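Local coordinates for RagA protein (Porphyromonas gingivalis, PDB 6SLN) that probably imports peptides across the outer membrane as a TonB-dependent beta-barrel transporter, at residues A[125-133]-A[141-149]; A[838-849]-A[861-870]. One frame throughout, in Å; residues are numbered along the deposited sequence.

Contact 1: A[125-133]-A[141-149]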
ATOM      1  N   GLN A 125      13.023 -18.654  36.993  1.00 44.26           N
ATOM      2  CA  GLN A 125      14.395 -18.231  37.256  1.00 55.63           C
ATOM      3  C   GLN A 125      14.508 -17.038  38.200  1.00 59.30           C
ATOM      4  O   GLN A 125      15.561 -16.854  38.828  1.00 52.89           O
ATOM      5  CB  GLN A 125      15.101 -17.894  35.933  1.00 58.42           C
ATOM      6  CG  GLN A 125      15.246 -19.076  34.980  1.00 51.21           C
ATOM      7  CD  GLN A 125      16.019 -20.219  35.597  1.00 59.26           C
ATOM      8  OE1 GLN A 125      17.133 -20.037  36.087  1.00 61.30           O
ATOM      9  NE2 GLN A 125      15.431 -21.410  35.578  1.00 69.54           N
ATOM     10  N   VAL A 126      13.467 -16.221  38.326  1.00 61.21           N
ATOM     11  CA  VAL A 126      13.537 -15.031  39.161  1.00 62.37           C
ATOM     12  C   VAL A 126      12.337 -14.989  40.101  1.00 57.90           C
ATOM     13  O   VAL A 126      11.187 -15.012  39.650  1.00 58.94           O
ATOM     14  CB  VAL A 126      13.604 -13.753  38.312  1.00 70.26           C
ATOM     15  CG1 VAL A 126      13.640 -12.530  39.211  1.00 75.07           C
ATOM     16  CG2 VAL A 126      14.821 -13.782  37.411  1.00 70.76           C
ATOM     17  N   ALA A 127      12.610 -14.893  41.400  1.00 57.56           N
ATOM     18  CA  ALA A 127      11.556 -14.828  42.409  1.00 56.24           C
ATOM     19  C   ALA A 127      10.642 -13.636  42.162  1.00 57.47           C
ATOM     20  O   ALA A 127      11.112 -12.504  42.037  1.00 58.48           O
ATOM     21  CB  ALA A 127      12.175 -14.735  43.808  1.00 51.44           C
ATOM     22  N   GLY A 128       9.340 -13.895  42.089  1.00 53.21           N
ATOM     23  CA  GLY A 128       8.353 -12.857  41.926  1.00 42.92           C
ATOM     24  C   GLY A 128       7.994 -12.532  40.493  1.00 48.95           C
ATOM     25  O   GLY A 128       7.079 -11.725  40.267  1.00 50.35           O
ATOM     26  N   MET A 129       8.674 -13.119  39.514  1.00 45.48           N
ATOM     27  CA  MET A 129       8.401 -12.823  38.111  1.00 48.02           C
ATOM     28  C   MET A 129       7.684 -14.019  37.500  1.00 46.56           C
ATOM     29  O   MET A 129       8.232 -15.128  37.488  1.00 47.12           O
ATOM     30  CB  MET A 129       9.693 -12.501  37.362  1.00 46.78           C
ATOM     31  CG  MET A 129       9.503 -12.149  35.903  1.00 52.06           C
ATOM     32  SD  MET A 129      11.090 -12.103  35.031  1.00 63.62           S
ATOM     33  CE  MET A 129      11.028 -10.459  34.349  1.00 74.18           C
ATOM     34  N   GLN A 130       6.453 -13.795  37.017  1.00 44.10           N
ATOM     35  CA  GLN A 130       5.586 -14.872  36.531  1.00 44.83           C
ATOM     36  C   GLN A 130       5.580 -14.874  35.003  1.00 46.05           C
ATOM     37  O   GLN A 130       4.916 -14.046  34.369  1.00 51.02           O
ATOM     38  CB  GLN A 130       4.168 -14.748  37.089  1.00 40.25           C
ATOM     39  CG  GLN A 130       3.450 -16.097  37.200  1.00 39.42           C
ATOM     40  CD  GLN A 130       1.955 -15.999  37.490  1.00 43.14           C
ATOM     41  OE1 GLN A 130       1.458 -16.615  38.436  1.00 41.48           O
ATOM     42  NE2 GLN A 130       1.230 -15.242  36.666  1.00 49.29           N
ATOM     43  N   VAL A 131       6.295 -15.843  34.423  1.00 39.24           N
ATOM     44  CA  VAL A 131       6.411 -16.011  32.977  1.00 44.26           C
ATOM     45  C   VAL A 131       5.415 -17.058  32.520  1.00 43.71           C
ATOM     46  O   VAL A 131       5.362 -18.151  33.092  1.00 55.90           O
ATOM     47  CB  VAL A 131       7.826 -16.451  32.571  1.00 42.73           C
ATOM     48  CG1 VAL A 131       7.915 -16.487  31.056  1.00 42.68           C
ATOM     49  CG2 VAL A 131       8.897 -15.552  33.203  1.00 43.15           C
ATOM     50  N   MET A 132       4.657 -16.754  31.468  1.00 41.31           N
ATOM     51  CA  MET A 132       3.812 -17.771  30.844  1.00 46.16           C
ATOM     52  C   MET A 132       3.613 -17.454  29.363  1.00 49.81           C
ATOM     53  O   MET A 132       3.330 -16.308  28.995  1.00 53.26           O
ATOM     54  CB  MET A 132       2.457 -17.893  31.562  1.00 36.43           C
ATOM     55  CG  MET A 132       2.489 -18.793  32.795  1.00 43.43           C
ATOM     56  SD  MET A 132       0.862 -19.102  33.473  1.00 59.85           S
ATOM     57  CE  MET A 132       0.521 -17.553  34.296  1.00 54.77           C
ATOM     58  N   THR A 133       3.791 -18.467  28.522  1.00 50.92           N
ATOM     59  CA  THR A 133       3.496 -18.398  27.096  1.00 50.95           C
ATOM     60  C   THR A 133       2.315 -19.314  26.827  1.00 50.65           C
ATOM     61  O   THR A 133       2.390 -20.519  27.094  1.00 56.11           O
ATOM     62  CB  THR A 133       4.701 -18.824  26.260  1.00 51.21           C
ATOM     63  OG1 THR A 133       5.904 -18.346  26.876  1.00 56.66           O
ATOM     64  CG2 THR A 133       4.585 -18.270  24.852  1.00 45.26           C
ATOM     65  N   VAL A 141       4.650 -14.633  22.072  1.00 48.97           N
ATOM     66  CA  VAL A 141       5.403 -13.856  23.051  1.00 46.79           C
ATOM     67  C   VAL A 141       4.893 -14.188  24.454  1.00 46.40           C
ATOM     68  O   VAL A 141       3.679 -14.249  24.678  1.00 32.21           O
ATOM     69  CB  VAL A 141       5.271 -12.357  22.758  1.00 37.27           C
ATOM     70  CG1 VAL A 141       6.367 -11.635  23.400  1.00 39.85           C
ATOM     71  CG2 VAL A 141       5.298 -12.130  21.275  1.00 44.09           C
ATOM     72  N   ALA A 142       5.813 -14.413  25.391  1.00 44.01           N
ATOM     73  CA  ALA A 142       5.429 -14.722  26.767  1.00 48.32           C
ATOM     74  C   ALA A 142       4.823 -13.510  27.459  1.00 50.88           C
ATOM     75  O   ALA A 142       5.168 -12.362  27.167  1.00 53.49           O
ATOM     76  CB  ALA A 142       6.630 -15.191  27.585  1.00 43.39           C
ATOM     77  N   SER A 143       3.923 -13.778  28.399  1.00 49.69           N
ATOM     78  CA  SER A 143       3.439 -12.741  29.298  1.00 49.91           C
ATOM     79  C   SER A 143       4.296 -12.731  30.561  1.00 46.73           C
ATOM     80  O   SER A 143       4.729 -13.783  31.040  1.00 58.48           O
ATOM     81  CB  SER A 143       1.965 -12.960  29.636  1.00 51.95           C
ATOM     82  OG  SER A 143       1.763 -14.134  30.399  1.00 62.25           O
ATOM     83  N   VAL A 144       4.575 -11.539  31.075  1.00 45.35           N
ATOM     84  CA  VAL A 144       5.343 -11.382  32.306  1.00 47.68           C
ATOM     85  C   VAL A 144       4.584 -10.473  33.262  1.00 52.38           C
ATOM     86  O   VAL A 144       4.063  -9.428  32.857  1.00 62.30           O
ATOM     87  CB  VAL A 144       6.751 -10.813  32.044  1.00 43.66           C
ATOM     88  CG1 VAL A 144       7.505 -10.752  33.345  1.00 44.96           C
ATOM     89  CG2 VAL A 144       7.509 -11.663  31.012  1.00 42.85           C
ATOM     90  N   GLU A 145       4.526 -10.877  34.533  1.00 55.09           N
ATOM     91  CA  GLU A 145       3.969 -10.066  35.619  1.00 48.31           C
ATOM     92  C   GLU A 145       4.905 -10.157  36.820  1.00 47.45           C
ATOM     93  O   GLU A 145       5.175 -11.259  37.313  1.00 49.11           O
ATOM     94  CB  GLU A 145       2.556 -10.528  36.016  1.00 40.64           C
ATOM     95  CG  GLU A 145       1.471 -10.377  34.941  1.00 42.05           C
ATOM     96  CD  GLU A 145       0.115 -10.906  35.391  1.00 48.74           C
ATOM     97  OE1 GLU A 145       0.084 -11.675  36.369  1.00 61.23           O
ATOM     98  OE2 GLU A 145      -0.920 -10.571  34.773  1.00 55.29           O
ATOM     99  N   ILE A 146       5.396  -9.007  37.286  1.00 44.12           N
ATOM    100  CA  ILE A 146       6.296  -8.922  38.433  1.00 40.38           C
ATOM    101  C   ILE A 146       5.481  -8.544  39.669  1.00 41.06           C
ATOM    102  O   ILE A 146       4.926  -7.440  39.736  1.00 39.46           O
ATOM    103  CB  ILE A 146       7.417  -7.904  38.171  1.00 46.20           C
ATOM    104  CG1 ILE A 146       8.298  -8.391  37.013  1.00 46.36           C
ATOM    105  CG2 ILE A 146       8.209  -7.591  39.464  1.00 40.09           C
ATOM    106  CD1 ILE A 146       9.358  -7.421  36.593  1.00 43.18           C
ATOM    107  N   HIS A 147       5.421  -9.453  40.651  1.00 47.93           N
ATOM    108  CA  HIS A 147       4.614  -9.274  41.872  1.00 50.81           C
ATOM    109  C   HIS A 147       3.138  -9.037  41.535  1.00 55.70           C
ATOM    110  O   HIS A 147       2.540  -8.046  41.959  1.00 67.96           O
ATOM    111  CB  HIS A 147       5.137  -8.125  42.746  1.00 50.62           C
ATOM    112  CG  HIS A 147       6.484  -8.357  43.359  1.00 56.34           C
ATOM    113  ND1 HIS A 147       7.268  -7.321  43.822  1.00 58.35           N
ATOM    114  CD2 HIS A 147       7.181  -9.492  43.601  1.00 58.63           C
ATOM    115  CE1 HIS A 147       8.389  -7.806  44.325  1.00 60.01           C
ATOM    116  NE2 HIS A 147       8.362  -9.121  44.204  1.00 59.07           N
ATOM    117  N   GLY A 148       2.554  -9.937  40.744  1.00 50.63           N
ATOM    118  CA  GLY A 148       1.124  -9.926  40.499  1.00 39.78           C
ATOM    119  C   GLY A 148       0.703  -9.050  39.336  1.00 49.74           C
ATOM    120  O   GLY A 148       1.507  -8.402  38.660  1.00 59.98           O
ATOM    121  N   THR A 149      -0.608  -9.044  39.092  1.00 48.14           N
ATOM    122  CA  THR A 149      -1.218  -8.146  38.118  1.00 44.87           C
ATOM    123  C   THR A 149      -1.509  -6.834  38.822  1.00 57.14           C
ATOM    124  O   THR A 149      -2.255  -6.811  39.805  1.00 59.91           O
ATOM    125  CB  THR A 149      -2.515  -8.718  37.546  1.00 49.68           C
ATOM    126  OG1 THR A 149      -2.266 -10.005  36.974  1.00 69.72           O
ATOM    127  CG2 THR A 149      -3.068  -7.813  36.460  1.00 48.12           C
TER
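Met132 O is gripped twice by Ser143, whose backbone N lies 2.7 Å and whose OG lies 3.0 Å from that oxygen, the two donors arriving from opposite faces of its carbonyl plane. The hydroxyl gets there because OG stands between the backbone N and the carbonyl carbon of its own residue (chi1 67°), folded back over the main chain. Gln130 and Glu145 form the next hydrogen-bonded pair of this antiparallel hairpin, and beyond it Gly128 O, in a type II turn, takes a nearly straight bond from His147 N (2.8 Å). The Gln130 and Glu145 side chains run alongside each other with their flat ends only 15° apart in plane; Thr149 OG1 gives a hydrogen bond to Glu145 OE2 (2.6 Å), from above the carboxylate plane. On the other face, Met129 lays CG and CE against one branch of Val144, CG sitting 3.5 Å from Val144 CG1, while CE also nears Ile146 CD1. Val131 CG1 leans on Ala142 CB. Met129 and Ile146 further pack on Val185 of the plug strand 180-186. His147 is held from the barrel, through a bond from NE2 to Asp738 and a stack on Tyr703. The hairpin is therefore amphipathic: an apolar face turns to the plug sheet, while polar ends reach towards the barrel wall.

Contact 2: A[838-849]-A[861-870]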
ATOM      1  N   LYS A 838     -10.936 -19.863  43.987  1.00 47.56           N
ATOM      2  CA  LYS A 838      -9.816 -20.227  43.134  1.00 47.17           C
ATOM      3  C   LYS A 838      -9.487 -18.996  42.313  1.00 48.68           C
ATOM      4  O   LYS A 838     -10.393 -18.413  41.708  1.00 52.78           O
ATOM      5  CB  LYS A 838     -10.168 -21.411  42.231  1.00 51.53           C
ATOM      6  CG  LYS A 838     -10.510 -22.708  42.968  1.00 52.24           C
ATOM      7  CD  LYS A 838     -11.131 -23.738  42.028  1.00 59.90           C
ATOM      8  CE  LYS A 838     -11.643 -24.975  42.764  1.00 58.24           C
ATOM      9  NZ  LYS A 838     -13.032 -25.344  42.313  1.00 55.16           N
ATOM     10  N   SER A 839      -8.219 -18.572  42.318  1.00 53.06           N
ATOM     11  CA  SER A 839      -7.849 -17.274  41.742  1.00 50.18           C
ATOM     12  C   SER A 839      -7.481 -17.406  40.273  1.00 42.52           C
ATOM     13  O   SER A 839      -6.818 -18.361  39.876  1.00 52.83           O
ATOM     14  CB  SER A 839      -6.682 -16.620  42.496  1.00 52.69           C
ATOM     15  OG  SER A 839      -6.826 -16.665  43.906  1.00 59.74           O
ATOM     16  N   VAL A 840      -7.888 -16.416  39.474  1.00 40.37           N
ATOM     17  CA  VAL A 840      -7.687 -16.475  38.032  1.00 45.87           C
ATOM     18  C   VAL A 840      -6.234 -16.206  37.651  1.00 42.14           C
ATOM     19  O   VAL A 840      -5.733 -16.779  36.676  1.00 44.77           O
ATOM     20  CB  VAL A 840      -8.651 -15.507  37.332  1.00 48.60           C
ATOM     21  CG1 VAL A 840      -8.739 -15.813  35.840  1.00 46.74           C
ATOM     22  CG2 VAL A 840     -10.009 -15.640  37.955  1.00 49.97           C
ATOM     23  N   THR A 841      -5.537 -15.367  38.396  1.00 39.28           N
ATOM     24  CA  THR A 841      -4.090 -15.223  38.235  1.00 40.99           C
ATOM     25  C   THR A 841      -3.396 -16.151  39.225  1.00 50.67           C
ATOM     26  O   THR A 841      -3.704 -16.101  40.419  1.00 61.94           O
ATOM     27  CB  THR A 841      -3.654 -13.778  38.485  1.00 40.82           C
ATOM     28  OG1 THR A 841      -4.447 -12.874  37.702  1.00 41.73           O
ATOM     29  CG2 THR A 841      -2.181 -13.566  38.168  1.00 40.28           C
ATOM     30  N   PRO A 842      -2.506 -17.036  38.784  1.00 54.15           N
ATOM     31  CA  PRO A 842      -1.958 -18.064  39.693  1.00 55.65           C
ATOM     32  C   PRO A 842      -1.133 -17.437  40.801  1.00 54.66           C
ATOM     33  O   PRO A 842      -0.234 -16.631  40.529  1.00 64.80           O
ATOM     34  CB  PRO A 842      -1.085 -18.931  38.771  1.00 51.18           C
ATOM     35  CG  PRO A 842      -1.648 -18.717  37.414  1.00 48.91           C
ATOM     36  CD  PRO A 842      -2.126 -17.284  37.383  1.00 52.67           C
ATOM     37  N   PRO A 843      -1.394 -17.800  42.066  1.00 46.36           N
ATOM     38  CA  PRO A 843      -0.739 -17.101  43.187  1.00 49.40           C
ATOM     39  C   PRO A 843       0.681 -17.549  43.457  1.00 54.71           C
ATOM     40  O   PRO A 843       1.429 -16.792  44.092  1.00 55.32           O
ATOM     41  CB  PRO A 843      -1.634 -17.440  44.403  1.00 45.20           C
ATOM     42  CG  PRO A 843      -2.811 -18.192  43.852  1.00 45.83           C
ATOM     43  CD  PRO A 843      -2.370 -18.789  42.543  1.00 45.46           C
ATOM     44  N   ILE A 844       1.080 -18.741  43.010  1.00 53.78           N
ATOM     45  CA  ILE A 844       2.353 -19.339  43.397  1.00 52.34           C
ATOM     46  C   ILE A 844       3.232 -19.530  42.157  1.00 48.45           C
ATOM     47  O   ILE A 844       2.819 -20.157  41.173  1.00 48.49           O
ATOM     48  CB  ILE A 844       2.120 -20.646  44.179  1.00 49.66           C
ATOM     49  CG1 ILE A 844       1.386 -20.295  45.483  1.00 55.99           C
ATOM     50  CG2 ILE A 844       3.438 -21.362  44.453  1.00 47.89           C
ATOM     51  CD1 ILE A 844       0.912 -21.475  46.346  1.00 47.33           C
ATOM     52  N   THR A 845       4.444 -18.971  42.215  1.00 47.36           N
ATOM     53  CA  THR A 845       5.393 -18.934  41.113  1.00 43.32           C
ATOM     54  C   THR A 845       6.758 -19.317  41.657  1.00 57.05           C
ATOM     55  O   THR A 845       7.290 -18.624  42.529  1.00 63.89           O
ATOM     56  CB  THR A 845       5.465 -17.536  40.496  1.00 42.45           C
ATOM     57  OG1 THR A 845       4.157 -17.110  40.100  1.00 46.28           O
ATOM     58  CG2 THR A 845       6.394 -17.533  39.282  1.00 41.83           C
ATOM     59  N   GLY A 846       7.342 -20.389  41.125  1.00 60.53           N
ATOM     60  CA  GLY A 846       8.675 -20.777  41.530  1.00 59.64           C
ATOM     61  C   GLY A 846       9.442 -21.498  40.438  1.00 55.13           C
ATOM     62  O   GLY A 846       8.958 -21.714  39.322  1.00 56.76           O
ATOM     63  N   GLY A 847      10.671 -21.848  40.787  1.00 50.94           N
ATOM     64  CA  GLY A 847      11.517 -22.672  39.953  1.00 49.85           C
ATOM     65  C   GLY A 847      12.682 -23.170  40.776  1.00 53.83           C
ATOM     66  O   GLY A 847      12.947 -22.675  41.879  1.00 53.49           O
ATOM     67  N   PHE A 848      13.366 -24.172  40.239  1.00 58.93           N
ATOM     68  CA  PHE A 848      14.618 -24.600  40.842  1.00 58.42           C
ATOM     69  C   PHE A 848      15.529 -25.154  39.760  1.00 62.69           C
ATOM     70  O   PHE A 848      15.070 -25.703  38.753  1.00 66.32           O
ATOM     71  CB  PHE A 848      14.418 -25.626  41.965  1.00 51.69           C
ATOM     72  CG  PHE A 848      13.578 -26.805  41.579  1.00 56.65           C
ATOM     73  CD1 PHE A 848      12.189 -26.740  41.644  1.00 59.91           C
ATOM     74  CD2 PHE A 848      14.174 -27.997  41.183  1.00 61.38           C
ATOM     75  CE1 PHE A 848      11.403 -27.845  41.299  1.00 59.60           C
ATOM     76  CE2 PHE A 848      13.395 -29.114  40.852  1.00 60.45           C
ATOM     77  CZ  PHE A 848      12.010 -29.036  40.903  1.00 57.32           C
ATOM     78  N   SER A 849      16.830 -24.975  39.974  1.00 64.86           N
ATOM     79  CA  SER A 849      17.863 -25.381  39.031  1.00 66.62           C
ATOM     80  C   SER A 849      18.890 -26.240  39.761  1.00 78.81           C
ATOM     81  O   SER A 849      19.395 -25.846  40.821  1.00 79.68           O
ATOM     82  CB  SER A 849      18.526 -24.151  38.385  1.00 56.17           C
ATOM     83  OG  SER A 849      17.589 -23.357  37.661  1.00 47.71           O
ATOM     84  N   ALA A 861      19.736 -28.933  34.877  1.00 65.69           N
ATOM     85  CA  ALA A 861      18.287 -29.029  34.809  1.00 68.36           C
ATOM     86  C   ALA A 861      17.703 -27.733  35.345  1.00 73.75           C
ATOM     87  O   ALA A 861      18.084 -27.273  36.426  1.00 74.28           O
ATOM     88  CB  ALA A 861      17.765 -30.224  35.610  1.00 69.66           C
ATOM     89  N   ASP A 862      16.804 -27.137  34.582  1.00 77.02           N
ATOM     90  CA  ASP A 862      16.090 -25.939  34.998  1.00 76.17           C
ATOM     91  C   ASP A 862      14.614 -26.308  35.109  1.00 70.62           C
ATOM     92  O   ASP A 862      13.975 -26.653  34.108  1.00 68.47           O
ATOM     93  CB  ASP A 862      16.332 -24.794  34.014  1.00 76.69           C
ATOM     94  CG  ASP A 862      17.715 -24.182  34.163  1.00 84.42           C
ATOM     95  OD1 ASP A 862      18.682 -24.759  33.629  1.00 90.42           O
ATOM     96  OD2 ASP A 862      17.841 -23.127  34.815  1.00 89.75           O
ATOM     97  N   PHE A 863      14.089 -26.268  36.330  1.00 64.78           N
ATOM     98  CA  PHE A 863      12.676 -26.481  36.593  1.00 63.67           C
ATOM     99  C   PHE A 863      11.984 -25.169  36.934  1.00 62.13           C
ATOM    100  O   PHE A 863      12.601 -24.208  37.401  1.00 57.34           O
ATOM    101  CB  PHE A 863      12.445 -27.428  37.761  1.00 63.19           C
ATOM    102  CG  PHE A 863      12.932 -28.804  37.544  1.00 61.29           C
ATOM    103  CD1 PHE A 863      14.270 -29.104  37.683  1.00 58.98           C
ATOM    104  CD2 PHE A 863      12.038 -29.819  37.277  1.00 59.83           C
ATOM    105  CE1 PHE A 863      14.710 -30.381  37.526  1.00 59.81           C
ATOM    106  CE2 PHE A 863      12.470 -31.095  37.112  1.00 56.48           C
ATOM    107  CZ  PHE A 863      13.811 -31.380  37.233  1.00 59.38           C
ATOM    108  N   ALA A 864      10.668 -25.186  36.754  1.00 60.24           N
ATOM    109  CA  ALA A 864       9.799 -24.050  37.004  1.00 55.31           C
ATOM    110  C   ALA A 864       8.403 -24.585  37.295  1.00 53.55           C
ATOM    111  O   ALA A 864       8.005 -25.634  36.775  1.00 47.94           O
ATOM    112  CB  ALA A 864       9.777 -23.098  35.801  1.00 42.37           C
ATOM    113  N   TYR A 865       7.654 -23.863  38.123  1.00 52.58           N
ATOM    114  CA  TYR A 865       6.301 -24.311  38.412  1.00 56.39           C
ATOM    115  C   TYR A 865       5.346 -23.133  38.592  1.00 61.95           C
ATOM    116  O   TYR A 865       5.743 -21.998  38.888  1.00 57.86           O
ATOM    117  CB  TYR A 865       6.260 -25.222  39.642  1.00 52.74           C
ATOM    118  CG  TYR A 865       6.926 -24.657  40.868  1.00 51.75           C
ATOM    119  CD1 TYR A 865       8.282 -24.842  41.088  1.00 54.31           C
ATOM    120  CD2 TYR A 865       6.193 -23.969  41.821  1.00 55.85           C
ATOM    121  CE1 TYR A 865       8.895 -24.337  42.216  1.00 57.89           C
ATOM    122  CE2 TYR A 865       6.797 -23.460  42.957  1.00 57.71           C
ATOM    123  CZ  TYR A 865       8.144 -23.650  43.148  1.00 59.39           C
ATOM    124  OH  TYR A 865       8.738 -23.133  44.265  1.00 60.63           O
ATOM    125  N   ILE A 866       4.069 -23.437  38.383  1.00 60.48           N
ATOM    126  CA  ILE A 866       2.964 -22.503  38.513  1.00 52.16           C
ATOM    127  C   ILE A 866       1.883 -23.246  39.289  1.00 55.95           C
ATOM    128  O   ILE A 866       1.232 -24.140  38.745  1.00 56.55           O
ATOM    129  CB  ILE A 866       2.449 -22.027  37.148  1.00 45.44           C
ATOM    130  CG1 ILE A 866       3.541 -21.261  36.407  1.00 50.14           C
ATOM    131  CG2 ILE A 866       1.206 -21.173  37.287  1.00 40.76           C
ATOM    132  CD1 ILE A 866       3.813 -19.886  36.970  1.00 60.75           C
ATOM    133  N   VAL A 867       1.708 -22.892  40.559  1.00 59.89           N
ATOM    134  CA  VAL A 867       0.790 -23.571  41.470  1.00 60.33           C
ATOM    135  C   VAL A 867      -0.377 -22.646  41.786  1.00 58.52           C
ATOM    136  O   VAL A 867      -0.190 -21.443  41.989  1.00 53.33           O
ATOM    137  CB  VAL A 867       1.508 -23.997  42.766  1.00 56.84           C
ATOM    138  CG1 VAL A 867       0.543 -24.704  43.704  1.00 50.12           C
ATOM    139  CG2 VAL A 867       2.703 -24.882  42.439  1.00 55.36           C
ATOM    140  N   GLY A 868      -1.578 -23.207  41.843  1.00 58.10           N
ATOM    141  CA  GLY A 868      -2.752 -22.389  42.030  1.00 54.59           C
ATOM    142  C   GLY A 868      -3.420 -21.933  40.754  1.00 58.47           C
ATOM    143  O   GLY A 868      -4.389 -21.162  40.828  1.00 55.81           O
ATOM    144  N   LYS A 869      -2.948 -22.400  39.593  1.00 57.08           N
ATOM    145  CA  LYS A 869      -3.593 -22.111  38.319  1.00 51.09           C
ATOM    146  C   LYS A 869      -4.807 -23.015  38.127  1.00 50.10           C
ATOM    147  O   LYS A 869      -4.728 -24.237  38.306  1.00 62.37           O
ATOM    148  CB  LYS A 869      -2.593 -22.279  37.168  1.00 45.44           C
ATOM    149  CG  LYS A 869      -3.124 -21.964  35.769  1.00 43.86           C
ATOM    150  CD  LYS A 869      -2.028 -21.303  34.918  1.00 47.70           C
ATOM    151  CE  LYS A 869      -2.181 -21.561  33.430  1.00 45.68           C
ATOM    152  NZ  LYS A 869      -3.497 -21.163  32.834  1.00 45.41           N
ATOM    153  N   TRP A 870      -5.938 -22.400  37.811  1.00 46.10           N
ATOM    154  CA  TRP A 870      -7.126 -23.077  37.332  1.00 41.75           C
ATOM    155  C   TRP A 870      -7.441 -22.541  35.944  1.00 51.10           C
ATOM    156  O   TRP A 870      -6.916 -21.507  35.513  1.00 52.00           O
ATOM    157  CB  TRP A 870      -8.312 -22.879  38.288  1.00 46.24           C
ATOM    158  CG  TRP A 870      -7.927 -23.178  39.714  1.00 51.54           C
ATOM    159  CD1 TRP A 870      -7.300 -22.331  40.591  1.00 52.89           C
ATOM    160  CD2 TRP A 870      -8.089 -24.428  40.410  1.00 44.75           C
ATOM    161  NE1 TRP A 870      -7.084 -22.977  41.794  1.00 61.48           N
ATOM    162  CE2 TRP A 870      -7.559 -24.259  41.707  1.00 49.37           C
ATOM    163  CE3 TRP A 870      -8.644 -25.659  40.070  1.00 49.80           C
ATOM    164  CZ2 TRP A 870      -7.570 -25.275  42.652  1.00 54.42           C
ATOM    165  CZ3 TRP A 870      -8.646 -26.683  41.023  1.00 52.93           C
ATOM    166  CH2 TRP A 870      -8.110 -26.482  42.287  1.00 54.29           C
TER
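Tyr865 lays its ring flat over Gly846, whose CA sits 3.6 Å from the centroid of the Tyr865 ring in a CH-pi contact. With CG in the crowded position between the backbone N and the carbonyl carbon (chi1 52°), the ring swings across the strand and fills the hollow left by a residue without a side chain. Phe848 takes a similar first torsion and brings its ring over Phe863, whose CB stands over the centre of the Phe848 ring, 3.5 Å from its centroid. The Phe848 and Phe863 rings lie within 12° of parallel but slid apart, barely overlapping, and Phe848 CD1 meets the edge of Tyr865. On this same outer face Ile844 CG2 packs against Val867 CB at 3.7 Å. The reverse face is shallow where Ala864 opposes Gly847, their CA atoms 3.7 Å apart; on either side Thr845 lies beside Ile866, and Ser849 OG bonds Asp862 OD2 (2.9 Å). Beyond the paired strands, Gly868, in a left-handed conformation, makes room for Pro843 CD, and Pro842 rests one side of its ring on two neighbours: its CB lies 3.5 Å from Ile866 CG2, and its CG lies along the aliphatic chain of Lys869, whose ammonium goes on to Gly975 O. Past the loop, Lys838 crosses Trp870 with its CD 3.5 Å from the centroid of the six-membered ring. Val840 and Thr841 also touch the bound peptide. Backbone bonds join Thr845 and Gly847 to strand 752-764, and Phe863 touches Leu929 of strand 921-937. An aromatic ring closing over a cross-strand glycine is the aromatic rescue of glycine, here within a hairpin of the transmembrane beta-barrel of a TonB-dependent receptor.

How the contacts relate
Contact 1 comes first along the chain and closes a small two-stranded hairpin of the plug domain; contact 2, some 700 residues later, is a hairpin of the barrel wall. Their centres lie about 10 Å apart, and they share no sheet, yet they touch directly. Gln130 packs on Pro842, Thr845 and Ile866, Met132 on Lys869, Glu145 on Thr841, and Gln125 lies beside Asp862 and Ser849. The inner face of strands 844-853 and 857-873 thus abuts the polar side of the hairpin 129-132/143-146. This interface joins plug to barrel, with the loop through Val840 and Thr841 also meeting the bound peptide, consistent with a transporter that holds a peptide, probably its substrate, close to where plug and barrel meet.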